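Local coordinates for putative ABC-transporter ATP-binding protein (Alicyclobacillus acidocaldarius, PDB 1Z47) that probably binds and hydrolyses ATP as the ATPase subunit of a putative sulfate ABC transporter, at residues B[249-254]-B[281-286]; B[287-292]-B[323-328]. All blocks are in the same frame, centred on the assembly; numbering follows the deposited sequence.

Contact 1. Residues B[249-254]-B[281-286]; sequences SNVWTR and AVVVRP
An antiparallel strand pair in the C-terminal regulatory domain joins Asn250-Arg254 to Ala281-Val284. Asn250 faces Val284 and Trp252 faces Val282 as hydrogen-bonded pairs. Val251-Val283 and Thr253-Ala281 are the non-hydrogen-bonded pairs between and beyond them. Val282 N gives a short bond of 2.7 Å to Trp252 O, and Trp252 N returns one to Val282 O. At the other end, Val284 O takes two donors of the same residue. Asn250 N reaches Val284 O at 2.9 Å and Asn250 ND2 reaches Val284 O at 3.1 Å, from opposite faces of the carbonyl plane. The side chain of Asn250 turns beside its own backbone N (chi1 -74°), which brings the amide back to the partner strand. Val284 O lies close to the amide plane, and Asn250 OD1 accepts from the backbone N of Glu326. Both ends of the amide are therefore held, which fixes its rotation. On the face of Val251, CG1 of that residue touches Ala281 CB and Val283 CG2, both at 4.1 Å. Ser249 CB packs against Val283 CG1 at 3.6 Å. On the face of Trp252, Val282 CG2 meets Arg254 CG at 3.5 Å, and the two side chains cross at a slant. Arg254 NH1 donates to Thr253 O at 3.0 Å and also pairs with Glu323. Strand 279-284 is the middle of a three-stranded sheet, between 250-255 and 351-354. Helix 240-245 covers the Val251 face through Ser244 and Leu240, while strand 324-330 packs on Asn250 and Val284.

Contact 2. Residues B[287-292]-B[323-328]; sequences KDVELQ and EVWEVH
Val327 is the bump that fits between Val289 and Leu291. Its strand, 324-328, crosses strand 289-292 nearly at a right angle (88°), with 7.0 Å between the axes at closest approach. Val327 CG2 rests on Val289 CG1 at 3.9 Å. Val327 CG1 stands anti to the backbone N (chi1 176°), which puts it 3.2 Å from Val289 O. Val327 CG1 also meets Leu291 CD1 at 4.1 Å, where the two side chains run past each other in opposite directions. The side chains of Val289 and Val327 cross at about a right angle, and Val289 CG2 leans obliquely toward the Trp325 ring, 4.3 Å from Trp325 CZ3. The indole itself is held by a bond from Trp325 NE1 to Glu323 OE2, close to the ring plane. At the other end, His328 CB sits against the backbone of Lys287. The His328 ring leads away, and its NE2 donates to Glu326 OE2 at 2.8 Å.

No direct hydrogen bond joins the two segments. One water bridges them instead, donating to Val289 O at 2.7 Å and to His328 O. The contact therefore rests mainly on apolar side chains, with this water giving a hydrogen bond to one backbone carbonyl of each segment.

Contact 1 and contact 2 follow each other along the chain, with centres about 11 Å apart. Segment 281-286 of contact 1 runs directly into segment 287-292 of contact 2, so the two strands they carry, 279-284 and 289-293, follow each other. Segment 323-328 ties them together. Arg254 NH1 forms a salt bridge of 2.8 Å with Glu323 OE1. Pro286 O and His328 N lie 2.8 Å apart, a probable hydrogen bond. The rings of Trp252 and Trp325 meet with planes about 30° apart. Val284 touches both Val289 and Trp325, so the apolar packing is continuous between the two sheets. Both contacts belong to the C-terminal beta part of the chain, and neither carries residues of the probable P-loop.

Contact 1. Residues B[249-254]-B[281-286]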
loop_
_atom_site.group_PDB
_atom_site.type_symbol
_atom_site.label_atom_id
_atom_site.label_comp_id
_atom_site.label_asym_id
_atom_site.label_seq_id
_atom_site.Cartn_x
_atom_site.Cartn_y
_atom_site.Cartn_z
ATOM N N SER B 249 1.712 9.078 11.594
ATOM C CA SER B 249 1.950 10.078 12.630
ATOM C C SER B 249 1.742 11.513 12.225
ATOM O O SER B 249 1.761 11.859 11.048
ATOM C CB SER B 249 3.376 9.928 13.193
ATOM O OG SER B 249 4.355 9.967 12.158
ATOM N N ASN B 250 1.480 12.330 13.234
ATOM C CA ASN B 250 1.375 13.766 13.065
ATOM C C ASN B 250 2.692 14.138 13.748
ATOM O O ASN B 250 2.977 13.651 14.839
ATOM C CB ASN B 250 0.186 14.326 13.845
ATOM C CG ASN B 250 -1.150 13.999 13.187
ATOM O OD1 ASN B 250 -1.584 14.660 12.230
ATOM N ND2 ASN B 250 -1.804 12.959 13.690
ATOM N N VAL B 251 3.519 14.947 13.102
ATOM C CA VAL B 251 4.789 15.330 13.695
ATOM C C VAL B 251 4.905 16.843 13.630
ATOM O O VAL B 251 4.757 17.446 12.555
ATOM C CB VAL B 251 5.984 14.709 12.917
ATOM C CG1 VAL B 251 7.284 15.000 13.655
ATOM C CG2 VAL B 251 5.769 13.190 12.725
ATOM N N TRP B 252 5.151 17.467 14.778
ATOM C CA TRP B 252 5.261 18.917 14.812
ATOM C C TRP B 252 6.323 19.365 15.775
ATOM O O TRP B 252 6.670 18.649 16.704
ATOM C CB TRP B 252 3.957 19.575 15.247
ATOM C CG TRP B 252 2.754 19.039 14.619
ATOM C CD1 TRP B 252 1.883 18.158 15.168
ATOM C CD2 TRP B 252 2.245 19.361 13.323
ATOM N NE1 TRP B 252 0.850 17.915 14.302
ATOM C CE2 TRP B 252 1.050 18.638 13.159
ATOM C CE3 TRP B 252 2.685 20.190 12.283
ATOM C CZ2 TRP B 252 0.281 18.717 11.995
ATOM C CZ3 TRP B 252 1.919 20.269 11.119
ATOM C CH2 TRP B 252 0.735 19.538 10.990
ATOM N N THR B 253 6.801 20.587 15.562
ATOM C CA THR B 253 7.833 21.139 16.414
ATOM C C THR B 253 7.163 21.972 17.501
ATOM O O THR B 253 6.131 22.606 17.275
ATOM C CB THR B 253 8.794 22.049 15.605
ATOM O OG1 THR B 253 9.355 21.294 14.523
ATOM C CG2 THR B 253 9.937 22.579 16.496
ATOM N N ARG B 254 7.754 21.945 18.679
ATOM C CA ARG B 254 7.272 22.750 19.795
ATOM C C ARG B 254 8.523 23.148 20.537
ATOM O O ARG B 254 9.523 22.431 20.501
ATOM C CB ARG B 254 6.342 21.961 20.757
ATOM C CG ARG B 254 4.957 21.630 20.215
ATOM C CD ARG B 254 4.066 22.821 20.014
ATOM N NE ARG B 254 2.722 22.421 19.593
ATOM C CZ ARG B 254 2.326 22.269 18.321
ATOM N NH1 ARG B 254 3.164 22.477 17.313
ATOM N NH2 ARG B 254 1.070 21.937 18.056
ATOM N N ALA B 281 10.304 17.485 18.662
ATOM C CA ALA B 281 9.295 17.054 17.706
ATOM C C ALA B 281 8.289 16.294 18.561
ATOM O O ALA B 281 8.664 15.420 19.333
ATOM C CB ALA B 281 9.898 16.092 16.640
ATOM N N VAL B 282 7.026 16.653 18.454
ATOM C CA VAL B 282 6.000 15.926 19.182
ATOM C C VAL B 282 5.435 14.980 18.112
ATOM O O VAL B 282 5.133 15.414 16.994
ATOM C CB VAL B 282 4.875 16.846 19.660
ATOM C CG1 VAL B 282 4.044 16.141 20.725
ATOM C CG2 VAL B 282 5.454 18.126 20.161
ATOM N N VAL B 283 5.325 13.699 18.444
ATOM C CA VAL B 283 4.775 12.719 17.501
ATOM C C VAL B 283 3.482 12.147 18.091
ATOM O O VAL B 283 3.487 11.581 19.181
ATOM C CB VAL B 283 5.804 11.596 17.229
ATOM C CG1 VAL B 283 5.255 10.591 16.205
ATOM C CG2 VAL B 283 7.076 12.206 16.674
ATOM N N VAL B 284 2.378 12.317 17.378
ATOM C CA VAL B 284 1.086 11.824 17.851
ATOM C C VAL B 284 0.397 11.052 16.738
ATOM O O VAL B 284 0.154 11.592 15.656
ATOM C CB VAL B 284 0.169 13.015 18.313
ATOM C CG1 VAL B 284 -1.196 12.498 18.790
ATOM C CG2 VAL B 284 0.883 13.832 19.412
ATOM N N ARG B 285 0.097 9.778 16.998
ATOM C CA ARG B 285 -0.565 8.952 15.995
ATOM C C ARG B 285 -2.027 9.337 15.815
ATOM O O ARG B 285 -2.710 9.649 16.777
ATOM C CB ARG B 285 -0.389 7.469 16.353
ATOM C CG ARG B 285 1.094 7.057 16.333
ATOM C CD ARG B 285 1.283 5.553 16.226
ATOM N NE ARG B 285 2.646 5.130 16.492
ATOM C CZ ARG B 285 3.630 5.154 15.606
ATOM N NH1 ARG B 285 3.408 5.588 14.373
ATOM N NH2 ARG B 285 4.830 4.724 15.952
ATOM N N PRO B 286 -2.519 9.337 14.570
ATOM C CA PRO B 286 -3.912 9.711 14.271
ATOM C C PRO B 286 -4.986 9.070 15.161
ATOM O O PRO B 286 -5.984 9.709 15.499
ATOM C CB PRO B 286 -4.070 9.317 12.809
ATOM C CG PRO B 286 -2.693 9.584 12.240
ATOM C CD PRO B 286 -1.799 8.975 13.336
#

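Contact 2. Residues B[287-292]-B[323-328]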
loop_
_atom_site.group_PDB
_atom_site.type_symbol
_atom_site.label_atom_id
_atom_site.label_comp_id
_atom_site.label_asym_id
_atom_site.label_seq_id
_atom_site.Cartn_x
_atom_site.Cartn_y
_atom_site.Cartn_z
ATOM N N LYS B 287 -4.779 7.811 15.522
ATOM C CA LYS B 287 -5.726 7.093 16.357
ATOM C C LYS B 287 -5.687 7.588 17.811
ATOM O O LYS B 287 -6.646 7.391 18.557
ATOM C CB LYS B 287 -5.421 5.585 16.325
ATOM C CG LYS B 287 -4.162 5.157 17.086
ATOM C CD LYS B 287 -3.958 3.645 16.973
ATOM C CE LYS B 287 -2.970 3.087 17.999
ATOM N NZ LYS B 287 -1.603 3.671 17.874
ATOM N N ASP B 288 -4.590 8.235 18.204
ATOM C CA ASP B 288 -4.431 8.721 19.577
ATOM C C ASP B 288 -4.929 10.120 19.876
ATOM O O ASP B 288 -4.471 10.748 20.827
ATOM C CB ASP B 288 -2.967 8.639 19.996
ATOM C CG ASP B 288 -2.445 7.235 19.978
ATOM O OD1 ASP B 288 -3.225 6.322 20.324
ATOM O OD2 ASP B 288 -1.255 7.042 19.631
ATOM N N VAL B 289 -5.863 10.607 19.074
ATOM C CA VAL B 289 -6.428 11.932 19.265
ATOM C C VAL B 289 -7.956 11.813 19.234
ATOM O O VAL B 289 -8.511 11.215 18.310
ATOM C CB VAL B 289 -5.962 12.880 18.147
ATOM C CG1 VAL B 289 -6.538 14.270 18.361
ATOM C CG2 VAL B 289 -4.418 12.918 18.112
ATOM N N GLU B 290 -8.629 12.372 20.241
ATOM C CA GLU B 290 -10.092 12.307 20.315
ATOM C C GLU B 290 -10.745 13.656 20.054
ATOM O O GLU B 290 -10.271 14.687 20.528
ATOM C CB GLU B 290 -10.506 11.776 21.681
ATOM C CG GLU B 290 -9.608 10.650 22.157
ATOM C CD GLU B 290 -10.080 10.024 23.457
ATOM O OE1 GLU B 290 -10.998 9.173 23.419
ATOM O OE2 GLU B 290 -9.537 10.388 24.520
ATOM N N LEU B 291 -11.837 13.651 19.296
ATOM C CA LEU B 291 -12.536 14.880 18.966
ATOM C C LEU B 291 -13.888 14.999 19.658
ATOM O O LEU B 291 -14.628 14.023 19.784
ATOM C CB LEU B 291 -12.716 14.975 17.457
ATOM C CG LEU B 291 -11.431 14.638 16.694
ATOM C CD1 LEU B 291 -11.684 14.754 15.211
ATOM C CD2 LEU B 291 -10.313 15.564 17.134
ATOM N N GLN B 292 -14.199 16.212 20.096
ATOM C CA GLN B 292 -15.445 16.498 20.781
ATOM C C GLN B 292 -15.891 17.843 20.261
ATOM O O GLN B 292 -15.076 18.757 20.135
ATOM C CB GLN B 292 -15.198 16.530 22.287
ATOM C CG GLN B 292 -14.576 15.224 22.771
ATOM C CD GLN B 292 -14.245 15.211 24.251
ATOM O OE1 GLN B 292 -15.117 15.415 25.098
ATOM N NE2 GLN B 292 -12.977 14.955 24.573
ATOM N N GLU B 323 -2.138 24.217 11.518
ATOM C CA GLU B 323 -1.620 22.865 11.408
ATOM C C GLU B 323 -2.746 21.931 10.979
ATOM O O GLU B 323 -3.836 21.948 11.562
ATOM C CB GLU B 323 -1.068 22.395 12.742
ATOM C CG GLU B 323 0.302 22.970 13.116
ATOM C CD GLU B 323 0.750 22.486 14.483
ATOM O OE1 GLU B 323 1.931 22.697 14.844
ATOM O OE2 GLU B 323 -0.093 21.887 15.195
ATOM N N VAL B 324 -2.490 21.116 9.959
ATOM C CA VAL B 324 -3.494 20.171 9.504
ATOM C C VAL B 324 -3.140 18.822 10.096
ATOM O O VAL B 324 -2.114 18.233 9.759
ATOM C CB VAL B 324 -3.548 20.104 7.957
ATOM C CG1 VAL B 324 -4.454 18.957 7.487
ATOM C CG2 VAL B 324 -4.093 21.405 7.425
ATOM N N TRP B 325 -3.986 18.361 11.008
ATOM C CA TRP B 325 -3.799 17.083 11.696
ATOM C C TRP B 325 -4.690 15.991 11.116
ATOM O O TRP B 325 -5.818 16.260 10.694
ATOM C CB TRP B 325 -4.165 17.197 13.178
ATOM C CG TRP B 325 -3.188 17.935 14.027
ATOM C CD1 TRP B 325 -2.762 19.222 13.854
ATOM C CD2 TRP B 325 -2.531 17.447 15.204
ATOM N NE1 TRP B 325 -1.883 19.562 14.848
ATOM C CE2 TRP B 325 -1.722 18.498 15.693
ATOM C CE3 TRP B 325 -2.546 16.230 15.893
ATOM C CZ2 TRP B 325 -0.933 18.368 16.848
ATOM C CZ3 TRP B 325 -1.763 16.096 17.043
ATOM C CH2 TRP B 325 -0.965 17.165 17.509
ATOM N N GLU B 326 -4.180 14.761 11.110
ATOM C CA GLU B 326 -4.952 13.616 10.655
ATOM C C GLU B 326 -5.323 12.840 11.908
ATOM O O GLU B 326 -4.474 12.509 12.728
ATOM C CB GLU B 326 -4.161 12.696 9.707
ATOM C CG GLU B 326 -5.027 11.508 9.229
ATOM C CD GLU B 326 -4.347 10.610 8.200
ATOM O OE1 GLU B 326 -3.316 11.017 7.626
ATOM O OE2 GLU B 326 -4.864 9.498 7.958
ATOM N N VAL B 327 -6.609 12.573 12.050
ATOM C CA VAL B 327 -7.122 11.857 13.201
ATOM C C VAL B 327 -7.937 10.656 12.720
ATOM O O VAL B 327 -8.644 10.746 11.719
ATOM C CB VAL B 327 -8.059 12.779 14.045
ATOM C CG1 VAL B 327 -8.680 11.978 15.213
ATOM C CG2 VAL B 327 -7.266 14.011 14.570
ATOM N N HIS B 328 -7.847 9.547 13.450
ATOM C CA HIS B 328 -8.604 8.349 13.099
ATOM C C HIS B 328 -9.676 8.101 14.157
ATOM O O HIS B 328 -9.357 7.860 15.314
ATOM C CB HIS B 328 -7.662 7.137 12.993
ATOM C CG HIS B 328 -6.757 7.181 11.795
ATOM N ND1 HIS B 328 -5.832 6.198 11.522
ATOM C CD2 HIS B 328 -6.663 8.080 10.783
ATOM C CE1 HIS B 328 -5.203 6.492 10.395
ATOM N NE2 HIS B 328 -5.689 7.628 9.926
HETATM O O HOH W 1 -9.755 8.956 17.641
#